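Local atomic coordinates of enterochelin esterase (Salmonella enterica subsp. enterica serovar Typhimurium, PDB entry 3MGA), a protein that probably hydrolyses the ester bonds of the siderophore enterobactin in its ferric form, which would help the cell to release the iron it carries. Residues L159-D164 with G391-L396; W190-G195 with P218-L223; E251-A256 with F316-R321. All coordinates share one frame; numbering follows the deposited sequence.

How the interactions relate
The three contacts illustrate how an alpha/beta-hydrolase builds up from packing of differing chemistry. Interactions 1 and 2 are neighbours, with centres about 13 Å apart, and both use the region of helix 220-228: Trp163 of the first packs against Val219 and Ala222 of the second. Interaction 2, a buried strand-to-helix contact, is purely apolar. Interaction 1 is only partly buried and adds a polar element, a threonine hydroxyl facing a loop carbonyl. Interaction 3 lies on the opposite side of the chain's centre from interaction 1, centres about 26 Å apart; there two loops meet, also partly buried, through proline, cysteine and an indole.

Interaction 1: residues L159-D164 with G391-L396; sequences LQPGWD and GLTQGL
Thr393 supplies the polar part of this contact between a loop and a helix. Its OG1 lies 2.8 Å from Pro161 O and is also close to Gly390 O, one turn earlier in the helix, within hydrogen-bonding distance of both. A chi1 of 59° tucks the hydroxyl back over its own backbone, where one oxygen can face both the loop and the helix carbonyl.

Van der Waals packing accompanies it. The Pro161 ring lies against the hydroxyl, its CD 3.5 Å from Thr393 OG1, and the outer end of the ring, at CG, approaches Gln394 OE1 at 3.9 Å. The methyl of Thr393 goes to the indole instead, where CG2 lies 3.5 Å from Trp163 NE1, approaching from an oblique direction. That NE1 also makes a weak hydrogen bond to Arg389 O, so the indole is tied to the helix backbone as well as packed on it.

Within the loop, a weak backbone bond of 3.1 Å from Trp163 N to Gln160 O closes a turn close to type II, with Pro161 and Gly162 at its corners. Gln160 adds side-chain hydrogen bonds to Arg389 and to Leu386 O, while Pro161 and Thr393 both rest on Leu226 of helix 220-228. The arrangement is that of a connecting segment, probably the linker between the N-terminal and the esterase domains, packed by a turn onto the last long helix, 385-399, of an alpha/beta-hydrolase domain, on its way from strand 148-153 to strand 174-180.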
ATOM      1  N   LEU A 159      -2.170 -15.665   2.567  1.00 44.14           N
ATOM      2  CA  LEU A 159      -3.089 -15.528   1.449  1.00 44.31           C
ATOM      3  C   LEU A 159      -3.695 -14.116   1.428  1.00 41.92           C
ATOM      4  O   LEU A 159      -3.921 -13.514   2.482  1.00 43.14           O
ATOM      5  CB  LEU A 159      -4.207 -16.579   1.520  1.00 47.15           C
ATOM      6  CG  LEU A 159      -3.834 -18.058   1.351  1.00 52.22           C
ATOM      7  CD1 LEU A 159      -5.089 -18.954   1.519  1.00 57.47           C
ATOM      8  CD2 LEU A 159      -3.166 -18.318   0.000  1.00 51.97           C
ATOM      9  N   GLN A 160      -3.918 -13.601   0.221  1.00 38.89           N
ATOM     10  CA  GLN A 160      -4.525 -12.284  -0.007  1.00 36.09           C
ATOM     11  C   GLN A 160      -5.934 -12.522  -0.536  1.00 35.82           C
ATOM     12  O   GLN A 160      -6.112 -12.693  -1.728  1.00 34.07           O
ATOM     13  CB  GLN A 160      -3.694 -11.503  -1.004  1.00 33.82           C
ATOM     14  CG  GLN A 160      -2.320 -11.223  -0.458  1.00 35.23           C
ATOM     15  CD  GLN A 160      -1.538 -10.245  -1.274  1.00 33.34           C
ATOM     16  OE1 GLN A 160      -1.418 -10.372  -2.492  1.00 35.42           O
ATOM     17  NE2 GLN A 160      -0.952  -9.276  -0.599  1.00 39.07           N
ATOM     18  N   PRO A 161      -6.940 -12.515   0.361  1.00 37.56           N
ATOM     19  CA  PRO A 161      -8.319 -12.828   0.002  1.00 38.55           C
ATOM     20  C   PRO A 161      -8.844 -12.081  -1.208  1.00 37.98           C
ATOM     21  O   PRO A 161      -8.730 -10.854  -1.269  1.00 35.69           O
ATOM     22  CB  PRO A 161      -9.118 -12.423   1.258  1.00 39.84           C
ATOM     23  CG  PRO A 161      -8.132 -12.313   2.344  1.00 39.08           C
ATOM     24  CD  PRO A 161      -6.870 -11.877   1.689  1.00 38.36           C
ATOM     25  N   GLY A 162      -9.402 -12.836  -2.160  1.00 39.09           N
ATOM     26  CA  GLY A 162      -9.986 -12.281  -3.371  1.00 39.69           C
ATOM     27  C   GLY A 162      -9.017 -12.147  -4.523  1.00 40.74           C
ATOM     28  O   GLY A 162      -9.381 -12.392  -5.682  1.00 41.01           O
ATOM     29  N   TRP A 163      -7.783 -11.753  -4.207  1.00 40.93           N
ATOM     30  CA  TRP A 163      -6.748 -11.571  -5.213  1.00 41.75           C
ATOM     31  C   TRP A 163      -6.250 -12.910  -5.754  1.00 44.93           C
ATOM     32  O   TRP A 163      -5.669 -12.959  -6.839  1.00 45.30           O
ATOM     33  CB  TRP A 163      -5.579 -10.753  -4.633  1.00 40.87           C
ATOM     34  CG  TRP A 163      -6.011  -9.415  -4.125  1.00 35.82           C
ATOM     35  CD1 TRP A 163      -6.385  -9.102  -2.849  1.00 35.37           C
ATOM     36  CD2 TRP A 163      -6.152  -8.221  -4.892  1.00 29.78           C
ATOM     37  NE1 TRP A 163      -6.738  -7.777  -2.774  1.00 36.35           N
ATOM     38  CE2 TRP A 163      -6.604  -7.214  -4.016  1.00 31.16           C
ATOM     39  CE3 TRP A 163      -5.928  -7.899  -6.237  1.00 34.42           C
ATOM     40  CZ2 TRP A 163      -6.834  -5.905  -4.439  1.00 33.48           C
ATOM     41  CZ3 TRP A 163      -6.153  -6.599  -6.662  1.00 34.27           C
ATOM     42  CH2 TRP A 163      -6.603  -5.614  -5.762  1.00 37.33           C
ATOM     43  N   ASP A 164      -6.476 -13.985  -4.999  1.00 48.35           N
ATOM     44  CA  ASP A 164      -6.055 -15.329  -5.412  1.00 52.99           C
ATOM     45  C   ASP A 164      -7.029 -15.941  -6.420  1.00 56.01           C
ATOM     46  O   ASP A 164      -6.612 -16.629  -7.346  1.00 58.46           O
ATOM     47  CB  ASP A 164      -5.906 -16.261  -4.197  1.00 54.85           C
ATOM     48  CG  ASP A 164      -7.223 -16.465  -3.435  1.00 59.13           C
ATOM     49  OD1 ASP A 164      -8.123 -15.590  -3.511  1.00 55.82           O
ATOM     50  OD2 ASP A 164      -7.344 -17.504  -2.747  1.00 66.93           O
ATOM     51  N   GLY A 391      -4.364  -6.669   2.715  1.00 35.83           N
ATOM     52  CA  GLY A 391      -4.846  -6.176   4.001  1.00 36.08           C
ATOM     53  C   GLY A 391      -6.118  -5.380   3.823  1.00 35.37           C
ATOM     54  O   GLY A 391      -6.915  -5.231   4.757  1.00 35.28           O
ATOM     55  N   LEU A 392      -6.310  -4.868   2.613  1.00 34.91           N
ATOM     56  CA  LEU A 392      -7.486  -4.083   2.311  1.00 35.54           C
ATOM     57  C   LEU A 392      -8.697  -5.026   2.381  1.00 35.10           C
ATOM     58  O   LEU A 392      -9.681  -4.731   3.053  1.00 35.72           O
ATOM     59  CB  LEU A 392      -7.376  -3.460   0.915  1.00 35.65           C
ATOM     60  CG  LEU A 392      -8.091  -2.128   0.658  1.00 38.90           C
ATOM     61  CD1 LEU A 392      -8.139  -1.865  -0.864  1.00 39.35           C
ATOM     62  CD2 LEU A 392      -9.483  -2.081   1.236  1.00 38.99           C
ATOM     63  N   THR A 393      -8.612  -6.168   1.699  1.00 34.52           N
ATOM     64  CA  THR A 393      -9.724  -7.116   1.681  1.00 34.82           C
ATOM     65  C   THR A 393      -9.900  -7.806   3.024  1.00 34.94           C
ATOM     66  O   THR A 393     -11.035  -8.046   3.453  1.00 34.45           O
ATOM     67  CB  THR A 393      -9.602  -8.171   0.554  1.00 35.28           C
ATOM     68  OG1 THR A 393      -8.383  -8.910   0.703  1.00 34.09           O
ATOM     69  CG2 THR A 393      -9.642  -7.504  -0.803  1.00 33.57           C
ATOM     70  N   GLN A 394      -8.789  -8.125   3.691  1.00 34.51           N
ATOM     71  CA  GLN A 394      -8.863  -8.763   5.009  1.00 35.79           C
ATOM     72  C   GLN A 394      -9.445  -7.795   6.036  1.00 35.14           C
ATOM     73  O   GLN A 394     -10.206  -8.195   6.916  1.00 36.59           O
ATOM     74  CB  GLN A 394      -7.494  -9.252   5.472  1.00 36.79           C
ATOM     75  CG  GLN A 394      -7.521  -9.919   6.843  1.00 39.67           C
ATOM     76  CD  GLN A 394      -8.388 -11.164   6.883  1.00 43.01           C
ATOM     77  OE1 GLN A 394      -8.052 -12.193   6.291  1.00 44.12           O
ATOM     78  NE2 GLN A 394      -9.481 -11.096   7.636  1.00 47.48           N
ATOM     79  N   GLY A 395      -9.083  -6.524   5.909  1.00 35.01           N
ATOM     80  CA  GLY A 395      -9.560  -5.480   6.798  1.00 35.42           C
ATOM     81  C   GLY A 395     -11.053  -5.282   6.718  1.00 35.79           C
ATOM     82  O   GLY A 395     -11.698  -5.045   7.725  1.00 35.74           O
ATOM     83  N   LEU A 396     -11.602  -5.354   5.510  1.00 37.60           N
ATOM     84  CA  LEU A 396     -13.052  -5.222   5.304  1.00 37.86           C
ATOM     85  C   LEU A 396     -13.778  -6.395   5.964  1.00 37.50           C
ATOM     86  O   LEU A 396     -14.862  -6.230   6.523  1.00 39.67           O
ATOM     87  CB  LEU A 396     -13.368  -5.158   3.810  1.00 38.18           C
ATOM     88  CG  LEU A 396     -12.924  -3.880   3.092  1.00 41.20           C
ATOM     89  CD1 LEU A 396     -12.839  -4.089   1.583  1.00 41.05           C
ATOM     90  CD2 LEU A 396     -13.855  -2.693   3.453  1.00 39.18           C
TER

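Interaction 2: residues W190-G195 with P218-L223; sequences WILTTG and PVWPAL
With CG anti to its backbone N (chi1 176°), Leu192 reaches the indole of Trp220 through CD2, while the chi1 of Trp220, -29°, lies well away from a staggered value and swings the ring across to the strand. The methyl arrives at the rim of the indole, close to its plane, with Leu192 CD2 3.5 Å from Trp220 CE3. Leu192 CB comes to the same border, 3.7 Å from Trp220 CZ3. Farther along the ring, Trp220 CH2 meets Trp190 CB at 3.7 Å. Two side chains of the strand, separated by one intervening residue, thus share one edge of a single indole. The five-membered ring of Trp190 and the six-membered ring of Trp220 pair obliquely, centroids 6.0 Å apart and planes at 47°. Leu223 CD1 touches Leu192 CD2 at 4.0 Å, giving the methyl a second apolar neighbour, roughly at a right angle to the direction of the indole.

No hydrogen bond crosses between the segments; the adhesion is apolar. Strand 185-193 pairs through its backbone with strand 236-240, and Leu239 of that strand touches both tryptophans. Ala214 of helix 210-216 also packs on both, while helix 220-228 lies against the sheet through Trp220 and Leu223.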
ATOM      1  N   TRP A 190     -15.251   6.542  -8.205  1.00 32.32           N
ATOM      2  CA  TRP A 190     -15.736   5.310  -8.806  1.00 32.65           C
ATOM      3  C   TRP A 190     -16.741   4.632  -7.883  1.00 32.37           C
ATOM      4  O   TRP A 190     -16.609   4.674  -6.666  1.00 33.35           O
ATOM      5  CB  TRP A 190     -14.586   4.358  -9.095  1.00 32.09           C
ATOM      6  CG  TRP A 190     -13.658   4.778 -10.188  1.00 32.04           C
ATOM      7  CD1 TRP A 190     -13.688   4.357 -11.488  1.00 34.46           C
ATOM      8  CD2 TRP A 190     -12.529   5.654 -10.079  1.00 29.57           C
ATOM      9  NE1 TRP A 190     -12.651   4.921 -12.197  1.00 32.56           N
ATOM     10  CE2 TRP A 190     -11.931   5.728 -11.355  1.00 31.48           C
ATOM     11  CE3 TRP A 190     -11.962   6.380  -9.030  1.00 31.82           C
ATOM     12  CZ2 TRP A 190     -10.808   6.503 -11.606  1.00 30.79           C
ATOM     13  CZ3 TRP A 190     -10.845   7.154  -9.283  1.00 30.72           C
ATOM     14  CH2 TRP A 190     -10.280   7.207 -10.558  1.00 31.84           C
ATOM     15  N   ILE A 191     -17.748   3.996  -8.462  1.00 32.73           N
ATOM     16  CA  ILE A 191     -18.763   3.328  -7.667  1.00 32.29           C
ATOM     17  C   ILE A 191     -18.943   1.890  -8.100  1.00 31.59           C
ATOM     18  O   ILE A 191     -19.251   1.624  -9.251  1.00 33.02           O
ATOM     19  CB  ILE A 191     -20.132   4.021  -7.792  1.00 33.22           C
ATOM     20  CG1 ILE A 191     -20.057   5.475  -7.339  1.00 35.17           C
ATOM     21  CG2 ILE A 191     -21.176   3.291  -6.949  1.00 34.70           C
ATOM     22  CD1 ILE A 191     -21.397   6.219  -7.481  1.00 36.83           C
ATOM     23  N   LEU A 192     -18.751   0.965  -7.174  1.00 31.55           N
ATOM     24  CA  LEU A 192     -18.975  -0.446  -7.448  1.00 34.14           C
ATOM     25  C   LEU A 192     -19.993  -0.974  -6.446  1.00 34.88           C
ATOM     26  O   LEU A 192     -19.884  -0.699  -5.264  1.00 34.50           O
ATOM     27  CB  LEU A 192     -17.689  -1.265  -7.307  1.00 34.25           C
ATOM     28  CG  LEU A 192     -17.886  -2.776  -7.501  1.00 34.89           C
ATOM     29  CD1 LEU A 192     -18.204  -3.062  -8.959  1.00 34.55           C
ATOM     30  CD2 LEU A 192     -16.656  -3.556  -7.065  1.00 36.74           C
ATOM     31  N   THR A 193     -20.981  -1.718  -6.928  1.00 36.80           N
ATOM     32  CA  THR A 193     -21.979  -2.333  -6.066  1.00 38.46           C
ATOM     33  C   THR A 193     -21.824  -3.840  -6.246  1.00 40.77           C
ATOM     34  O   THR A 193     -21.622  -4.304  -7.363  1.00 41.70           O
ATOM     35  CB  THR A 193     -23.412  -1.921  -6.452  1.00 39.62           C
ATOM     36  OG1 THR A 193     -23.707  -2.396  -7.765  1.00 41.70           O
ATOM     37  CG2 THR A 193     -23.576  -0.414  -6.410  1.00 38.01           C
ATOM     38  N   THR A 194     -21.922  -4.604  -5.165  1.00 42.87           N
ATOM     39  CA  THR A 194     -21.761  -6.055  -5.247  1.00 45.07           C
ATOM     40  C   THR A 194     -22.972  -6.845  -4.743  1.00 48.71           C
ATOM     41  O   THR A 194     -22.859  -8.025  -4.407  1.00 51.05           O
ATOM     42  CB  THR A 194     -20.499  -6.504  -4.479  1.00 44.88           C
ATOM     43  OG1 THR A 194     -20.629  -6.189  -3.081  1.00 42.62           O
ATOM     44  CG2 THR A 194     -19.276  -5.815  -5.050  1.00 42.33           C
ATOM     45  N   GLY A 195     -24.132  -6.203  -4.704  1.00 51.39           N
ATOM     46  CA  GLY A 195     -25.358  -6.865  -4.263  1.00 54.26           C
ATOM     47  C   GLY A 195     -26.569  -5.971  -4.455  1.00 56.31           C
ATOM     48  O   GLY A 195     -26.461  -4.745  -4.353  1.00 55.39           O
ATOM     49  N   PRO A 218      -6.592  -2.741  -9.858  1.00 38.05           N
ATOM     50  CA  PRO A 218      -8.070  -2.825  -9.755  1.00 36.96           C
ATOM     51  C   PRO A 218      -8.586  -3.769  -8.686  1.00 36.59           C
ATOM     52  O   PRO A 218      -8.305  -4.963  -8.713  1.00 38.30           O
ATOM     53  CB  PRO A 218      -8.510  -3.270 -11.161  1.00 37.60           C
ATOM     54  CG  PRO A 218      -7.394  -2.843 -12.058  1.00 38.05           C
ATOM     55  CD  PRO A 218      -6.143  -3.038 -11.233  1.00 39.34           C
ATOM     56  N   VAL A 219      -9.357  -3.210  -7.761  1.00 35.91           N
ATOM     57  CA  VAL A 219      -9.892  -3.950  -6.627  1.00 35.60           C
ATOM     58  C   VAL A 219     -11.205  -4.703  -6.916  1.00 36.14           C
ATOM     59  O   VAL A 219     -11.598  -5.569  -6.139  1.00 35.38           O
ATOM     60  CB  VAL A 219     -10.116  -2.968  -5.451  1.00 35.10           C
ATOM     61  CG1 VAL A 219     -11.300  -2.045  -5.742  1.00 34.39           C
ATOM     62  CG2 VAL A 219     -10.324  -3.700  -4.149  1.00 36.15           C
ATOM     63  N   TRP A 220     -11.843  -4.429  -8.055  1.00 36.17           N
ATOM     64  CA  TRP A 220     -13.159  -5.038  -8.358  1.00 36.83           C
ATOM     65  C   TRP A 220     -13.166  -6.583  -8.351  1.00 38.44           C
ATOM     66  O   TRP A 220     -13.969  -7.197  -7.640  1.00 38.94           O
ATOM     67  CB  TRP A 220     -13.712  -4.581  -9.714  1.00 36.39           C
ATOM     68  CG  TRP A 220     -13.299  -3.220 -10.204  1.00 36.46           C
ATOM     69  CD1 TRP A 220     -12.602  -2.958 -11.342  1.00 36.77           C
ATOM     70  CD2 TRP A 220     -13.535  -1.951  -9.579  1.00 36.68           C
ATOM     71  NE1 TRP A 220     -12.408  -1.611 -11.478  1.00 39.49           N
ATOM     72  CE2 TRP A 220     -12.971  -0.968 -10.410  1.00 38.51           C
ATOM     73  CE3 TRP A 220     -14.174  -1.549  -8.406  1.00 37.36           C
ATOM     74  CZ2 TRP A 220     -13.032   0.390 -10.110  1.00 38.09           C
ATOM     75  CZ3 TRP A 220     -14.230  -0.194  -8.108  1.00 36.76           C
ATOM     76  CH2 TRP A 220     -13.661   0.752  -8.952  1.00 35.72           C
ATOM     77  N   PRO A 221     -12.285  -7.218  -9.157  1.00 37.98           N
ATOM     78  CA  PRO A 221     -12.298  -8.678  -9.191  1.00 38.36           C
ATOM     79  C   PRO A 221     -12.169  -9.332  -7.819  1.00 37.44           C
ATOM     80  O   PRO A 221     -12.868 -10.314  -7.544  1.00 36.81           O
ATOM     81  CB  PRO A 221     -11.101  -9.026 -10.084  1.00 40.36           C
ATOM     82  CG  PRO A 221     -10.889  -7.807 -10.923  1.00 39.27           C
ATOM     83  CD  PRO A 221     -11.248  -6.658 -10.043  1.00 37.78           C
ATOM     84  N   ALA A 222     -11.297  -8.786  -6.970  1.00 35.69           N
ATOM     85  CA  ALA A 222     -11.082  -9.324  -5.621  1.00 35.09           C
ATOM     86  C   ALA A 222     -12.313  -9.151  -4.744  1.00 34.80           C
ATOM     87  O   ALA A 222     -12.659 -10.043  -3.966  1.00 35.45           O
ATOM     88  CB  ALA A 222      -9.882  -8.670  -4.966  1.00 33.61           C
ATOM     89  N   LEU A 223     -12.971  -8.001  -4.866  1.00 34.11           N
ATOM     90  CA  LEU A 223     -14.177  -7.719  -4.082  1.00 34.50           C
ATOM     91  C   LEU A 223     -15.344  -8.612  -4.500  1.00 35.20           C
ATOM     92  O   LEU A 223     -16.053  -9.155  -3.654  1.00 35.64           O
ATOM     93  CB  LEU A 223     -14.575  -6.254  -4.220  1.00 33.14           C
ATOM     94  CG  LEU A 223     -13.602  -5.236  -3.639  1.00 32.22           C
ATOM     95  CD1 LEU A 223     -14.045  -3.823  -4.007  1.00 29.94           C
ATOM     96  CD2 LEU A 223     -13.494  -5.405  -2.134  1.00 31.74           C
TER

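Interaction 3: residues E251-A256 with F316-R321; sequences ELPCNA and FWWPHR
Pro253 and Trp318 are the points where the two loop backbones come nearest, with CA atoms 7.6 Å apart. Pro253 sits at the centre of an inverse gamma turn, and Cys254 follows with both backbone angles positive (55° and 53°), which bends the chain so that these consecutive side chains point to the same partner. In the other loop, a cis peptide bond links Trp318 to Pro319.

Trp318 carries its CG anti to the backbone N (chi1 -177°), extending the indole to the first loop. The proline crosses it at about a right angle and makes a CH-pi contact: Pro253 CB stands 3.6 Å from the centroid of the five-membered ring of Trp318, over its face. Pro319 CB lies on the opposite face, so the indole is held between two prolines. At the six-membered ring, Cys254 SG approaches obliquely, 3.7 Å from Trp318 CZ3, as a sulfur-aromatic contact. Pro253 O lies over the same face as Pro253 CB, above the CZ2-CH2 bond, 3.1 Å from Trp318 CH2.

Phe290, just past Ser289, meets the Trp318 ring nearly perpendicularly, and Leu293 of the same helix, 290-301, packs there too. The arrangement is thus a CH-pi and sulfur-aromatic contact between loops that follow helix 245-251 and strand 308-312, with Pro253 near, but not touching, the GxSxG turn around Ser289, which is consistent with the nucleophile elbow of an alpha/beta-hydrolase.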
ATOM      1  N   GLU A 251      -5.047  17.618   1.325  1.00 42.87           N
ATOM      2  CA  GLU A 251      -6.409  17.188   1.678  1.00 42.80           C
ATOM      3  C   GLU A 251      -6.538  15.983   2.603  1.00 41.70           C
ATOM      4  O   GLU A 251      -7.509  15.896   3.344  1.00 41.89           O
ATOM      5  CB  GLU A 251      -7.220  16.939   0.390  1.00 41.82           C
ATOM      6  CG  GLU A 251      -7.385  18.203  -0.469  1.00 43.13           C
ATOM      7  CD  GLU A 251      -8.086  17.963  -1.803  1.00 43.34           C
ATOM      8  OE1 GLU A 251      -8.130  16.804  -2.286  1.00 36.51           O
ATOM      9  OE2 GLU A 251      -8.589  18.954  -2.378  1.00 47.32           O
ATOM     10  N   LEU A 252      -5.581  15.060   2.563  1.00 40.26           N
ATOM     11  CA  LEU A 252      -5.650  13.868   3.407  1.00 39.80           C
ATOM     12  C   LEU A 252      -5.090  14.001   4.830  1.00 41.37           C
ATOM     13  O   LEU A 252      -5.652  13.415   5.760  1.00 41.66           O
ATOM     14  CB  LEU A 252      -4.998  12.660   2.712  1.00 38.32           C
ATOM     15  CG  LEU A 252      -5.681  12.112   1.452  1.00 36.91           C
ATOM     16  CD1 LEU A 252      -4.967  10.834   0.974  1.00 35.44           C
ATOM     17  CD2 LEU A 252      -7.145  11.813   1.706  1.00 32.75           C
ATOM     18  N   PRO A 253      -3.987  14.745   5.021  1.00 42.03           N
ATOM     19  CA  PRO A 253      -3.483  14.795   6.398  1.00 42.76           C
ATOM     20  C   PRO A 253      -4.261  15.701   7.351  1.00 44.62           C
ATOM     21  O   PRO A 253      -3.893  16.864   7.578  1.00 46.64           O
ATOM     22  CB  PRO A 253      -2.037  15.270   6.233  1.00 43.36           C
ATOM     23  CG  PRO A 253      -1.988  15.942   4.972  1.00 44.59           C
ATOM     24  CD  PRO A 253      -3.024  15.315   4.070  1.00 42.46           C
ATOM     25  N   CYS A 254      -5.328  15.145   7.915  1.00 44.03           N
ATOM     26  CA  CYS A 254      -6.170  15.848   8.877  1.00 45.00           C
ATOM     27  C   CYS A 254      -6.713  17.180   8.364  1.00 46.07           C
ATOM     28  O   CYS A 254      -6.552  18.213   9.002  1.00 47.46           O
ATOM     29  CB  CYS A 254      -5.412  16.050  10.195  1.00 46.73           C
ATOM     30  SG  CYS A 254      -4.817  14.508  10.944  0.82 43.24           S
ATOM     31  N   ASN A 255      -7.352  17.141   7.199  1.00 46.20           N
ATOM     32  CA  ASN A 255      -7.988  18.328   6.620  1.00 48.09           C
ATOM     33  C   ASN A 255      -9.499  18.129   6.777  1.00 47.31           C
ATOM     34  O   ASN A 255     -10.083  17.253   6.142  1.00 45.73           O
ATOM     35  CB  ASN A 255      -7.607  18.504   5.151  1.00 47.23           C
ATOM     36  CG  ASN A 255      -8.131  19.804   4.560  1.00 51.38           C
ATOM     37  OD1 ASN A 255      -8.893  20.535   5.194  1.00 56.99           O
ATOM     38  ND2 ASN A 255      -7.713  20.100   3.335  1.00 51.98           N
ATOM     39  N   ALA A 256     -10.118  18.943   7.627  1.00 48.67           N
ATOM     40  CA  ALA A 256     -11.551  18.821   7.917  1.00 48.50           C
ATOM     41  C   ALA A 256     -12.444  19.057   6.715  1.00 46.85           C
ATOM     42  O   ALA A 256     -13.448  18.378   6.562  1.00 46.83           O
ATOM     43  CB  ALA A 256     -11.950  19.742   9.075  1.00 49.80           C
ATOM     44  N   PHE A 316       1.055   8.224  11.042  1.00 51.64           N
ATOM     45  CA  PHE A 316       0.806   8.812  12.356  1.00 54.16           C
ATOM     46  C   PHE A 316       2.034   9.512  12.926  1.00 58.17           C
ATOM     47  O   PHE A 316       2.053   9.903  14.092  1.00 59.61           O
ATOM     48  CB  PHE A 316       0.237   7.771  13.316  1.00 53.36           C
ATOM     49  CG  PHE A 316      -1.034   7.179  12.829  1.00 49.61           C
ATOM     50  CD1 PHE A 316      -2.198   7.940  12.822  1.00 46.37           C
ATOM     51  CD2 PHE A 316      -1.076   5.877  12.338  1.00 45.75           C
ATOM     52  CE1 PHE A 316      -3.380   7.413  12.351  1.00 42.49           C
ATOM     53  CE2 PHE A 316      -2.258   5.345  11.857  1.00 42.37           C
ATOM     54  CZ  PHE A 316      -3.410   6.110  11.864  1.00 43.67           C
ATOM     55  N   TRP A 317       3.058   9.646  12.088  1.00 60.87           N
ATOM     56  CA  TRP A 317       4.267  10.388  12.423  1.00 64.39           C
ATOM     57  C   TRP A 317       4.065  11.835  11.961  1.00 65.64           C
ATOM     58  O   TRP A 317       4.829  12.719  12.332  1.00 69.21           O
ATOM     59  CB  TRP A 317       5.507   9.773  11.759  1.00 64.66           C
ATOM     60  CG  TRP A 317       5.328   9.433  10.298  1.00 64.76           C
ATOM     61  CD1 TRP A 317       5.120   8.191   9.774  1.00 63.39           C
ATOM     62  CD2 TRP A 317       5.300  10.343   9.191  1.00 66.55           C
ATOM     63  NE1 TRP A 317       4.988   8.266   8.413  1.00 61.87           N
ATOM     64  CE2 TRP A 317       5.088   9.576   8.029  1.00 64.20           C
ATOM     65  CE3 TRP A 317       5.439  11.732   9.067  1.00 69.37           C
ATOM     66  CZ2 TRP A 317       5.019  10.147   6.758  1.00 63.53           C
ATOM     67  CZ3 TRP A 317       5.369  12.299   7.799  1.00 67.99           C
ATOM     68  CH2 TRP A 317       5.163  11.506   6.665  1.00 65.38           C
ATOM     69  N   TRP A 318       3.031  12.065  11.147  1.00 65.81           N
ATOM     70  CA  TRP A 318       2.706  13.399  10.631  1.00 66.75           C
ATOM     71  C   TRP A 318       2.480  14.333  11.815  1.00 69.16           C
ATOM     72  O   TRP A 318       1.984  13.890  12.854  1.00 69.73           O
ATOM     73  CB  TRP A 318       1.447  13.327   9.752  1.00 65.04           C
ATOM     74  CG  TRP A 318       1.037  14.636   9.087  1.00 66.48           C
ATOM     75  CD1 TRP A 318       1.562  15.173   7.945  1.00 67.08           C
ATOM     76  CD2 TRP A 318       0.000  15.537   9.510  1.00 67.04           C
ATOM     77  NE1 TRP A 318       0.934  16.360   7.646  1.00 67.41           N
ATOM     78  CE2 TRP A 318      -0.028  16.605   8.588  1.00 66.01           C
ATOM     79  CE3 TRP A 318      -0.899  15.550  10.585  1.00 68.41           C
ATOM     80  CZ2 TRP A 318      -0.921  17.671   8.702  1.00 66.71           C
ATOM     81  CZ3 TRP A 318      -1.784  16.611  10.698  1.00 68.81           C
ATOM     82  CH2 TRP A 318      -1.789  17.656   9.760  1.00 69.37           C
ATOM     83  N   PRO A 319       2.822  15.632  11.667  1.00 70.75           N
ATOM     84  CA  PRO A 319       3.384  16.308  10.484  1.00 70.79           C
ATOM     85  C   PRO A 319       4.898  16.157  10.253  1.00 71.17           C
ATOM     86  O   PRO A 319       5.374  16.412   9.141  1.00 71.01           O
ATOM     87  CB  PRO A 319       3.031  17.776  10.729  1.00 72.54           C
ATOM     88  CG  PRO A 319       3.028  17.908  12.207  1.00 74.99           C
ATOM     89  CD  PRO A 319       2.544  16.588  12.755  1.00 73.04           C
ATOM     90  N   HIS A 320       5.643  15.741  11.273  1.00 71.45           N
ATOM     91  CA  HIS A 320       7.088  15.596  11.131  1.00 71.60           C
ATOM     92  C   HIS A 320       7.534  14.126  11.129  1.00 69.04           C
ATOM     93  O   HIS A 320       7.409  13.418  12.129  1.00 67.94           O
ATOM     94  CB  HIS A 320       7.802  16.410  12.210  1.00 74.70           C
ATOM     95  CG  HIS A 320       7.499  17.879  12.147  1.00 77.91           C
ATOM     96  ND1 HIS A 320       8.052  18.714  11.197  1.00 80.30           N
ATOM     97  CD2 HIS A 320       6.713  18.664  12.924  1.00 80.01           C
ATOM     98  CE1 HIS A 320       7.613  19.945  11.385  1.00 81.22           C
ATOM     99  NE2 HIS A 320       6.799  19.942  12.426  1.00 80.06           N
ATOM    100  N   ARG A 321       8.064  13.698   9.986  1.00197.95           N
ATOM    101  CA  ARG A 321       8.525  12.326   9.776  1.00194.73           C
ATOM    102  C   ARG A 321       9.726  11.969  10.641  1.00195.20           C
ATOM    103  O   ARG A 321       9.826  10.849  11.141  1.00189.55           O
ATOM    104  CB  ARG A 321       8.913  12.136   8.306  1.00203.78           C
ATOM    105  CG  ARG A 321       9.169  10.694   7.889  1.00202.60           C
ATOM    106  CD  ARG A 321       9.890  10.638   6.553  1.00214.82           C
ATOM    107  NE  ARG A 321       9.217  11.407   5.505  1.00218.69           N
ATOM    108  CZ  ARG A 321       8.314  10.924   4.654  1.00215.36           C
ATOM    109  NH1 ARG A 321       7.938   9.648   4.696  1.00208.51           N
ATOM    110  NH2 ARG A 321       7.781  11.734   3.746  1.00219.66           N
TER